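PDB 6Y2K: beta-galactosidase from Marinomonas sp. ef1, which hydrolyses terminal non-reducing beta-D-galactose units from beta-galactosides, as a cold-active GH42 enzyme that assembles into a hexamer. Local coordinates for residues 244-256 with 415-427. Sequence-based numbering, arbitrary orientation. Where two conformers were deposited one is given.
Sequences MGFFTAFDHHKVG and MFDYDACWSLDIQ
The backbone oxygen Thr-248 O takes a hydrogen bond from Trp-422 NE1 at 2.8 Å. The donor lies in the carbonyl plane, and the N-H...O angle is 159°. The bond joins the TIM barrel to the trimerisation domain: residues 244-256 lead from the end of barrel strand 238-244 through a loop into a short helix, and residues 415-427 lead from the end of strand 412-415 into helix 418-426. Farther along the indole edge, Trp-422 CZ2 lies 3.5 Å from Asp-251 N. Helix 205-233 of the barrel also packs on this indole.

Tyr-418 fills the centre of the contact. The CB bond points toward the loop, and CG anti to the carbonyl carbon (chi1 -71°) lays the ring against residues 250-252. Phe-250 O is 3.4 Å from Tyr-418 CD1 on that face. Phe-416 CE1 sits over the centre of the other face. The His-252 ring is nearly parallel to the phenol, at 11°, but slid so far that overlap is slight; Tyr-418 OH lies over one histidine face. His-252 ND1 donates to Phe-250 O, a bent bond that helps to set the rotation of the imidazole. His-253 brings ND1 to the phenol edge, 3.5 Å from Tyr-418 CE2, with the ring planes oblique. Water 1 bonds to both Tyr-418 OH and Phe-247 O. With an alanine at Tyr-418, a gap would probably open between Phe-416 and the 250-252 backbone, and water 1 would lose its phenol partner.

Two more waters span the domains. Water 3 accepts from Tyr-418 N and bonds to His-253 ND1. One turn farther along helix 418-426, Cys-421 SG rests 3.7 Å from Thr-248 CB of the loop, while water 2 donates to Asp-425 OD2 and lies 2.8 Å from Thr-248 OG1.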
ATOM      1  N   MET A 244      32.857  20.930 -13.387  1.00 15.79           N
ATOM      2  CA  MET A 244      31.858  20.568 -12.381  1.00 15.90           C
ATOM      3  C   MET A 244      31.157  19.259 -12.695  1.00 15.80           C
ATOM      4  O   MET A 244      31.189  18.776 -13.828  1.00 15.73           O
ATOM      5  CB  MET A 244      30.823  21.681 -12.260  1.00 16.02           C
ATOM      6  CG  MET A 244      31.403  23.005 -11.785  1.00 16.15           C
ATOM      7  SD  MET A 244      30.232  24.364 -11.895  1.00 16.02           S
ATOM      8  CE  MET A 244      30.181  24.647 -13.662  1.00 16.23           C
ATOM      9  N   GLY A 245      30.532  18.688 -11.669  1.00 15.61           N
ATOM     10  CA  GLY A 245      29.636  17.552 -11.842  1.00 15.99           C
ATOM     11  C   GLY A 245      28.319  18.018 -12.443  1.00 15.96           C
ATOM     12  O   GLY A 245      27.807  19.070 -12.073  1.00 16.52           O
ATOM     13  N   PHE A 246      27.783  17.257 -13.390  1.00 15.90           N
ATOM     14  CA  PHE A 246      26.381  17.393 -13.822  1.00 16.06           C
ATOM     15  C   PHE A 246      26.169  18.753 -14.472  1.00 16.25           C
ATOM     16  O   PHE A 246      25.236  19.486 -14.135  1.00 17.15           O
ATOM     17  CB  PHE A 246      25.424  17.131 -12.635  1.00 15.75           C
ATOM     18  CG  PHE A 246      25.736  15.857 -11.912  1.00 15.67           C
ATOM     19  CD1 PHE A 246      25.253  14.642 -12.389  1.00 15.62           C
ATOM     20  CD2 PHE A 246      26.581  15.853 -10.806  1.00 15.74           C
ATOM     21  CE1 PHE A 246      25.569  13.454 -11.753  1.00 15.83           C
ATOM     22  CE2 PHE A 246      26.917  14.666 -10.181  1.00 16.27           C
ATOM     23  CZ  PHE A 246      26.401  13.464 -10.649  1.00 16.08           C
ATOM     24  N   PHE A 247      27.073  19.082 -15.396  1.00 16.18           N
ATOM     25  CA  PHE A 247      27.092  20.391 -16.051  1.00 16.05           C
ATOM     26  C   PHE A 247      27.551  20.261 -17.499  1.00 15.69           C
ATOM     27  O   PHE A 247      28.673  19.827 -17.771  1.00 16.42           O
ATOM     28  CB  PHE A 247      27.980  21.397 -15.303  1.00 16.32           C
ATOM     29  CG  PHE A 247      27.765  22.798 -15.766  1.00 16.53           C
ATOM     30  CD1 PHE A 247      26.709  23.548 -15.264  1.00 16.98           C
ATOM     31  CD2 PHE A 247      28.546  23.332 -16.787  1.00 17.00           C
ATOM     32  CE1 PHE A 247      26.470  24.828 -15.737  1.00 17.51           C
ATOM     33  CE2 PHE A 247      28.318  24.609 -17.260  1.00 17.01           C
ATOM     34  CZ  PHE A 247      27.272  25.358 -16.741  1.00 17.42           C
ATOM     35  N   THR A 248      26.691  20.665 -18.428  1.00 15.38           N
ATOM     36  CA  THR A 248      26.902  20.386 -19.843  1.00 15.29           C
ATOM     37  C   THR A 248      26.769  21.584 -20.788  1.00 15.30           C
ATOM     38  O   THR A 248      26.776  21.400 -22.006  1.00 14.95           O
ATOM     39  CB  THR A 248      25.913  19.301 -20.286  1.00 15.19           C
ATOM     40  OG1 THR A 248      24.586  19.726 -19.969  1.00 15.29           O
ATOM     41  CG2 THR A 248      26.200  18.010 -19.573  1.00 14.99           C
ATOM     42  N   ALA A 249      26.695  22.799 -20.245  1.00 15.10           N
ATOM     43  CA  ALA A 249      26.319  23.972 -21.043  1.00 15.40           C
ATOM     44  C   ALA A 249      27.400  24.513 -21.985  1.00 15.63           C
ATOM     45  O   ALA A 249      27.069  25.287 -22.878  1.00 16.77           O
ATOM     46  CB  ALA A 249      25.817  25.088 -20.137  1.00 15.81           C
ATOM     47  N   PHE A 250      28.670  24.144 -21.783  1.00 15.11           N
ATOM     48  CA  PHE A 250      29.722  24.409 -22.774  1.00 14.73           C
ATOM     49  C   PHE A 250      30.487  23.130 -23.123  1.00 15.11           C
ATOM     50  O   PHE A 250      30.421  22.128 -22.405  1.00 15.09           O
ATOM     51  CB  PHE A 250      30.675  25.525 -22.320  1.00 14.52           C
ATOM     52  CG  PHE A 250      31.569  25.156 -21.169  1.00 14.35           C
ATOM     53  CD1 PHE A 250      31.156  25.364 -19.863  1.00 14.05           C
ATOM     54  CD2 PHE A 250      32.840  24.636 -21.392  1.00 14.33           C
ATOM     55  CE1 PHE A 250      31.981  25.032 -18.802  1.00 14.19           C
ATOM     56  CE2 PHE A 250      33.672  24.302 -20.327  1.00 14.06           C
ATOM     57  CZ  PHE A 250      33.247  24.510 -19.035  1.00 14.21           C
ATOM     58  N   ASP A 251      31.194  23.173 -24.248  1.00 15.12           N
ATOM     59  CA  ASP A 251      31.986  22.038 -24.721  1.00 15.23           C
ATOM     60  C   ASP A 251      33.300  21.960 -23.942  1.00 15.22           C
ATOM     61  O   ASP A 251      34.235  22.729 -24.210  1.00 14.88           O
ATOM     62  CB  ASP A 251      32.225  22.182 -26.228  1.00 15.30           C
ATOM     63  CG  ASP A 251      32.914  20.977 -26.850  1.00 15.50           C
ATOM     64  OD1 ASP A 251      33.489  20.144 -26.122  1.00 15.35           O
ATOM     65  OD2 ASP A 251      32.879  20.886 -28.101  1.00 15.44           O
ATOM     66  N   HIS A 252      33.362  21.020 -22.992  1.00 14.82           N
ATOM     67  CA  HIS A 252      34.524  20.866 -22.113  1.00 15.07           C
ATOM     68  C   HIS A 252      35.719  20.240 -22.841  1.00 15.76           C
ATOM     69  O   HIS A 252      36.863  20.461 -22.442  1.00 17.09           O
ATOM     70  CB  HIS A 252      34.190  20.023 -20.881  1.00 14.83           C
ATOM     71  CG  HIS A 252      33.181  20.643 -19.958  1.00 14.88           C
ATOM     72  ND1 HIS A 252      31.952  21.104 -20.385  1.00 14.53           N
ATOM     73  CD2 HIS A 252      33.219  20.859 -18.623  1.00 14.71           C
ATOM     74  CE1 HIS A 252      31.282  21.580 -19.347  1.00 14.73           C
ATOM     75  NE2 HIS A 252      32.026  21.439 -18.265  1.00 14.47           N
ATOM     76  N   HIS A 253      35.469  19.450 -23.882  1.00 16.42           N
ATOM     77  CA  HIS A 253      36.562  18.928 -24.712  1.00 17.32           C
ATOM     78  C   HIS A 253      37.274  20.065 -25.458  1.00 17.55           C
ATOM     79  O   HIS A 253      38.507  20.080 -25.550  1.00 17.15           O
ATOM     80  CB  HIS A 253      36.062  17.895 -25.729  1.00 18.00           C
ATOM     81  CG  HIS A 253      35.482  16.663 -25.109  1.00 18.66           C
ATOM     82  ND1 HIS A 253      34.133  16.384 -25.127  1.00 19.32           N
ATOM     83  CD2 HIS A 253      36.064  15.652 -24.423  1.00 18.68           C
ATOM     84  CE1 HIS A 253      33.918  15.243 -24.504  1.00 18.46           C
ATOM     85  NE2 HIS A 253      35.071  14.780 -24.063  1.00 19.08           N
ATOM     86  N   LYS A 254      36.494  21.023 -25.959  1.00 17.65           N
ATOM     87  CA  LYS A 254      37.034  22.123 -26.763  1.00 18.10           C
ATOM     88  C   LYS A 254      37.824  23.101 -25.895  1.00 18.15           C
ATOM     89  O   LYS A 254      38.934  23.495 -26.260  1.00 18.28           O
ATOM     90  CB  LYS A 254      35.926  22.832 -27.553  1.00 18.58           C
ATOM     91  CG  LYS A 254      36.444  23.739 -28.660  1.00 19.26           C
ATOM     92  CD  LYS A 254      35.310  24.299 -29.500  1.00 19.78           C
ATOM     93  CE  LYS A 254      35.853  25.162 -30.635  1.00 20.24           C
ATOM     94  NZ  LYS A 254      34.781  25.764 -31.474  1.00 20.16           N
ATOM     95  N   VAL A 255      37.275  23.464 -24.735  1.00 17.79           N
ATOM     96  CA  VAL A 255      38.021  24.272 -23.751  1.00 18.07           C
ATOM     97  C   VAL A 255      39.307  23.533 -23.351  1.00 18.19           C
ATOM     98  O   VAL A 255      40.369  24.143 -23.257  1.00 18.44           O
ATOM     99  CB  VAL A 255      37.164  24.608 -22.509  1.00 17.74           C
ATOM    100  CG1 VAL A 255      37.998  25.228 -21.388  1.00 18.14           C
ATOM    101  CG2 VAL A 255      36.034  25.550 -22.897  1.00 17.85           C
ATOM    102  N   GLY A 256      39.199  22.219 -23.152  1.00 18.97           N
ATOM    103  CA  GLY A 256      40.329  21.371 -22.784  1.00 19.29           C
ATOM    104  C   GLY A 256      41.493  21.327 -23.762  1.00 19.57           C
ATOM    105  O   GLY A 256      42.624  21.089 -23.332  1.00 19.27           O
ATOM    106  N   MET A 415      31.274   7.055 -25.772  1.00 16.05           N
ATOM    107  CA  MET A 415      31.437   8.338 -26.470  1.00 16.39           C
ATOM    108  C   MET A 415      30.418   9.372 -25.988  1.00 16.50           C
ATOM    109  O   MET A 415      29.206   9.194 -26.195  1.00 15.67           O
ATOM    110  CB  MET A 415      31.297   8.146 -27.984  1.00 16.87           C
ATOM    111  CG  MET A 415      31.521   9.403 -28.821  1.00 17.68           C
ATOM    112  SD  MET A 415      31.575   9.051 -30.591  1.00 18.13           S
ATOM    113  CE  MET A 415      33.199   8.301 -30.695  1.00 17.97           C
ATOM    114  N   PHE A 416      30.920  10.445 -25.368  1.00 16.21           N
ATOM    115  CA  PHE A 416      30.110  11.563 -24.895  1.00 16.26           C
ATOM    116  C   PHE A 416      30.383  12.795 -25.762  1.00 16.34           C
ATOM    117  O   PHE A 416      31.535  13.199 -25.918  1.00 16.34           O
ATOM    118  CB  PHE A 416      30.447  11.879 -23.437  1.00 16.42           C
ATOM    119  CG  PHE A 416      29.523  12.883 -22.808  1.00 16.49           C
ATOM    120  CD1 PHE A 416      29.778  14.248 -22.914  1.00 16.65           C
ATOM    121  CD2 PHE A 416      28.378  12.470 -22.135  1.00 16.69           C
ATOM    122  CE1 PHE A 416      28.926  15.177 -22.345  1.00 16.44           C
ATOM    123  CE2 PHE A 416      27.514  13.399 -21.571  1.00 16.71           C
ATOM    124  CZ  PHE A 416      27.790  14.754 -21.673  1.00 16.60           C
ATOM    125  N   ASP A 417      29.316  13.386 -26.298  1.00 16.04           N
ATOM    126  CA  ASP A 417      29.400  14.512 -27.221  0.50 16.07           C
ATOM    127  C   ASP A 417      28.532  15.660 -26.687  1.00 16.01           C
ATOM    128  O   ASP A 417      27.311  15.531 -26.630  1.00 15.37           O
ATOM    129  CB  ASP A 417      28.920  14.054 -28.605  0.50 16.43           C
ATOM    130  CG  ASP A 417      29.278  15.029 -29.708  0.50 16.76           C
ATOM    131  OD1 ASP A 417      30.380  14.909 -30.286  0.50 17.07           O
ATOM    132  OD2 ASP A 417      28.442  15.901 -30.013  0.50 17.00           O
ATOM    133  N   TYR A 418      29.162  16.773 -26.295  1.00 15.73           N
ATOM    134  CA  TYR A 418      28.410  17.945 -25.816  1.00 15.95           C
ATOM    135  C   TYR A 418      27.409  18.472 -26.858  1.00 15.88           C
ATOM    136  O   TYR A 418      26.298  18.873 -26.509  1.00 15.71           O
ATOM    137  CB  TYR A 418      29.351  19.057 -25.334  1.00 15.46           C
ATOM    138  CG  TYR A 418      30.030  18.703 -24.035  1.00 15.20           C
ATOM    139  CD1 TYR A 418      29.411  18.957 -22.809  1.00 15.19           C
ATOM    140  CD2 TYR A 418      31.281  18.089 -24.024  1.00 15.10           C
ATOM    141  CE1 TYR A 418      30.026  18.617 -21.611  1.00 15.09           C
ATOM    142  CE2 TYR A 418      31.903  17.746 -22.831  1.00 15.11           C
ATOM    143  CZ  TYR A 418      31.269  18.011 -21.628  1.00 14.91           C
ATOM    144  OH  TYR A 418      31.881  17.664 -20.446  1.00 14.72           O
ATOM    145  N   ASP A 419      27.782  18.424 -28.131  1.00 16.08           N
ATOM    146  CA  ASP A 419      26.882  18.875 -29.182  1.00 16.66           C
ATOM    147  C   ASP A 419      25.616  18.017 -29.245  1.00 16.48           C
ATOM    148  O   ASP A 419      24.519  18.554 -29.404  1.00 16.56           O
ATOM    149  CB  ASP A 419      27.580  18.925 -30.545  1.00 17.14           C
ATOM    150  CG  ASP A 419      26.874  19.834 -31.515  1.00 17.61           C
ATOM    151  OD1 ASP A 419      27.024  21.067 -31.368  1.00 18.13           O
ATOM    152  OD2 ASP A 419      26.167  19.318 -32.414  1.00 18.04           O
ATOM    153  N   ALA A 420      25.771  16.698 -29.103  1.00 16.38           N
ATOM    154  CA  ALA A 420      24.629  15.776 -29.008  1.00 16.05           C
ATOM    155  C   ALA A 420      23.771  16.084 -27.776  1.00 16.00           C
ATOM    156  O   ALA A 420      22.544  16.115 -27.864  1.00 15.96           O
ATOM    157  CB  ALA A 420      25.098  14.324 -28.969  1.00 16.24           C
ATOM    158  N   CYS A 421      24.426  16.328 -26.644  1.00 15.45           N
ATOM    159  CA  CYS A 421      23.728  16.723 -25.415  1.00 15.63           C
ATOM    160  C   CYS A 421      22.815  17.939 -25.623  1.00 15.49           C
ATOM    161  O   CYS A 421      21.643  17.919 -25.234  1.00 15.63           O
ATOM    162  CB  CYS A 421      24.733  17.014 -24.297  1.00 15.90           C
ATOM    163  SG  CYS A 421      23.969  17.179 -22.679  1.00 16.62           S
ATOM    164  N   TRP A 422      23.344  18.975 -26.270  1.00 15.12           N
ATOM    165  CA  TRP A 422      22.577  20.193 -26.570  1.00 15.18           C
ATOM    166  C   TRP A 422      21.392  19.898 -27.496  1.00 15.29           C
ATOM    167  O   TRP A 422      20.263  20.311 -27.218  1.00 15.27           O
ATOM    168  CB  TRP A 422      23.467  21.275 -27.198  1.00 15.10           C
ATOM    169  CG  TRP A 422      24.691  21.622 -26.393  1.00 15.02           C
ATOM    170  CD1 TRP A 422      24.831  21.539 -25.040  1.00 14.98           C
ATOM    171  CD2 TRP A 422      25.931  22.142 -26.893  1.00 15.00           C
ATOM    172  NE1 TRP A 422      26.091  21.948 -24.668  1.00 15.40           N
ATOM    173  CE2 TRP A 422      26.783  22.330 -25.784  1.00 15.10           C
ATOM    174  CE3 TRP A 422      26.405  22.461 -28.169  1.00 15.03           C
ATOM    175  CZ2 TRP A 422      28.081  22.837 -25.912  1.00 14.93           C
ATOM    176  CZ3 TRP A 422      27.704  22.959 -28.300  1.00 15.14           C
ATOM    177  CH2 TRP A 422      28.525  23.139 -27.171  1.00 15.11           C
ATOM    178  N   SER A 423      21.652  19.166 -28.576  1.00 15.66           N
ATOM    179  CA  SER A 423      20.611  18.765 -29.516  1.00 16.73           C
ATOM    180  C   SER A 423      19.456  18.037 -28.811  1.00 16.84           C
ATOM    181  O   SER A 423      18.294  18.444 -28.912  1.00 16.27           O
ATOM    182  CB  SER A 423      21.198  17.883 -30.626  1.00 17.61           C
ATOM    183  OG  SER A 423      20.155  17.333 -31.428  1.00 19.53           O
ATOM    184  N   LEU A 424      19.800  16.996 -28.058  1.00 16.75           N
ATOM    185  CA  LEU A 424      18.805  16.174 -27.371  1.00 17.37           C
ATOM    186  C   LEU A 424      18.080  16.902 -26.218  1.00 16.47           C
ATOM    187  O   LEU A 424      16.921  16.613 -25.942  1.00 16.46           O
ATOM    188  CB  LEU A 424      19.459  14.872 -26.885  1.00 18.17           C
ATOM    189  CG  LEU A 424      19.987  13.989 -28.031  1.00 19.26           C
ATOM    190  CD1 LEU A 424      21.068  13.045 -27.542  1.00 19.61           C
ATOM    191  CD2 LEU A 424      18.878  13.190 -28.669  1.00 19.66           C
ATOM    192  N   ASP A 425      18.760  17.821 -25.536  1.00 16.18           N
ATOM    193  CA  ASP A 425      18.111  18.653 -24.507  1.00 16.46           C
ATOM    194  C   ASP A 425      17.147  19.680 -25.116  1.00 16.13           C
ATOM    195  O   ASP A 425      16.173  20.076 -24.475  1.00 15.74           O
ATOM    196  CB  ASP A 425      19.152  19.413 -23.667  1.00 16.68           C
ATOM    197  CG  ASP A 425      19.876  18.534 -22.657  1.00 17.02           C
ATOM    198  OD1 ASP A 425      19.482  17.360 -22.426  1.00 16.80           O
ATOM    199  OD2 ASP A 425      20.851  19.058 -22.072  1.00 16.66           O
ATOM    200  N   ILE A 426      17.447  20.134 -26.331  1.00 16.31           N
ATOM    201  CA  ILE A 426      16.629  21.150 -27.012  1.00 16.91           C
ATOM    202  C   ILE A 426      15.252  20.574 -27.372  1.00 17.14           C
ATOM    203  O   ILE A 426      14.231  21.241 -27.165  1.00 17.14           O
ATOM    204  CB  ILE A 426      17.398  21.786 -28.212  1.00 16.76           C
ATOM    205  CG1 ILE A 426      18.370  22.855 -27.682  1.00 17.28           C
ATOM    206  CG2 ILE A 426      16.459  22.415 -29.236  1.00 16.67           C
ATOM    207  CD1 ILE A 426      19.455  23.280 -28.665  1.00 17.54           C
ATOM    208  N   GLN A 427      15.231  19.347 -27.898  1.00 17.27           N
ATOM    209  CA  GLN A 427      13.972  18.606 -28.121  1.00 17.37           C
ATOM    210  C   GLN A 427      14.127  17.170 -27.615  1.00 17.06           C
ATOM    211  O   GLN A 427      14.516  16.272 -28.377  1.00 16.86           O
ATOM    212  CB  GLN A 427      13.554  18.611 -29.598  1.00 17.64           C
ATOM    213  CG  GLN A 427      13.115  19.975 -30.114  1.00 18.54           C
ATOM    214  CD  GLN A 427      12.335  19.903 -31.423  1.00 18.71           C
ATOM    215  OE1 GLN A 427      12.491  18.955 -32.207  1.00 20.22           O
ATOM    216  NE2 GLN A 427      11.484  20.905 -31.665  1.00 17.92           N
TER
HETATM  217  O   HOH W   1      30.650  18.111 -18.133  1.00 14.62           O
HETATM  218  O   HOH W   2      22.361  18.006 -20.017  1.00 24.90           O
HETATM  219  O   HOH W   3      32.055  16.845 -27.012  1.00 22.34           O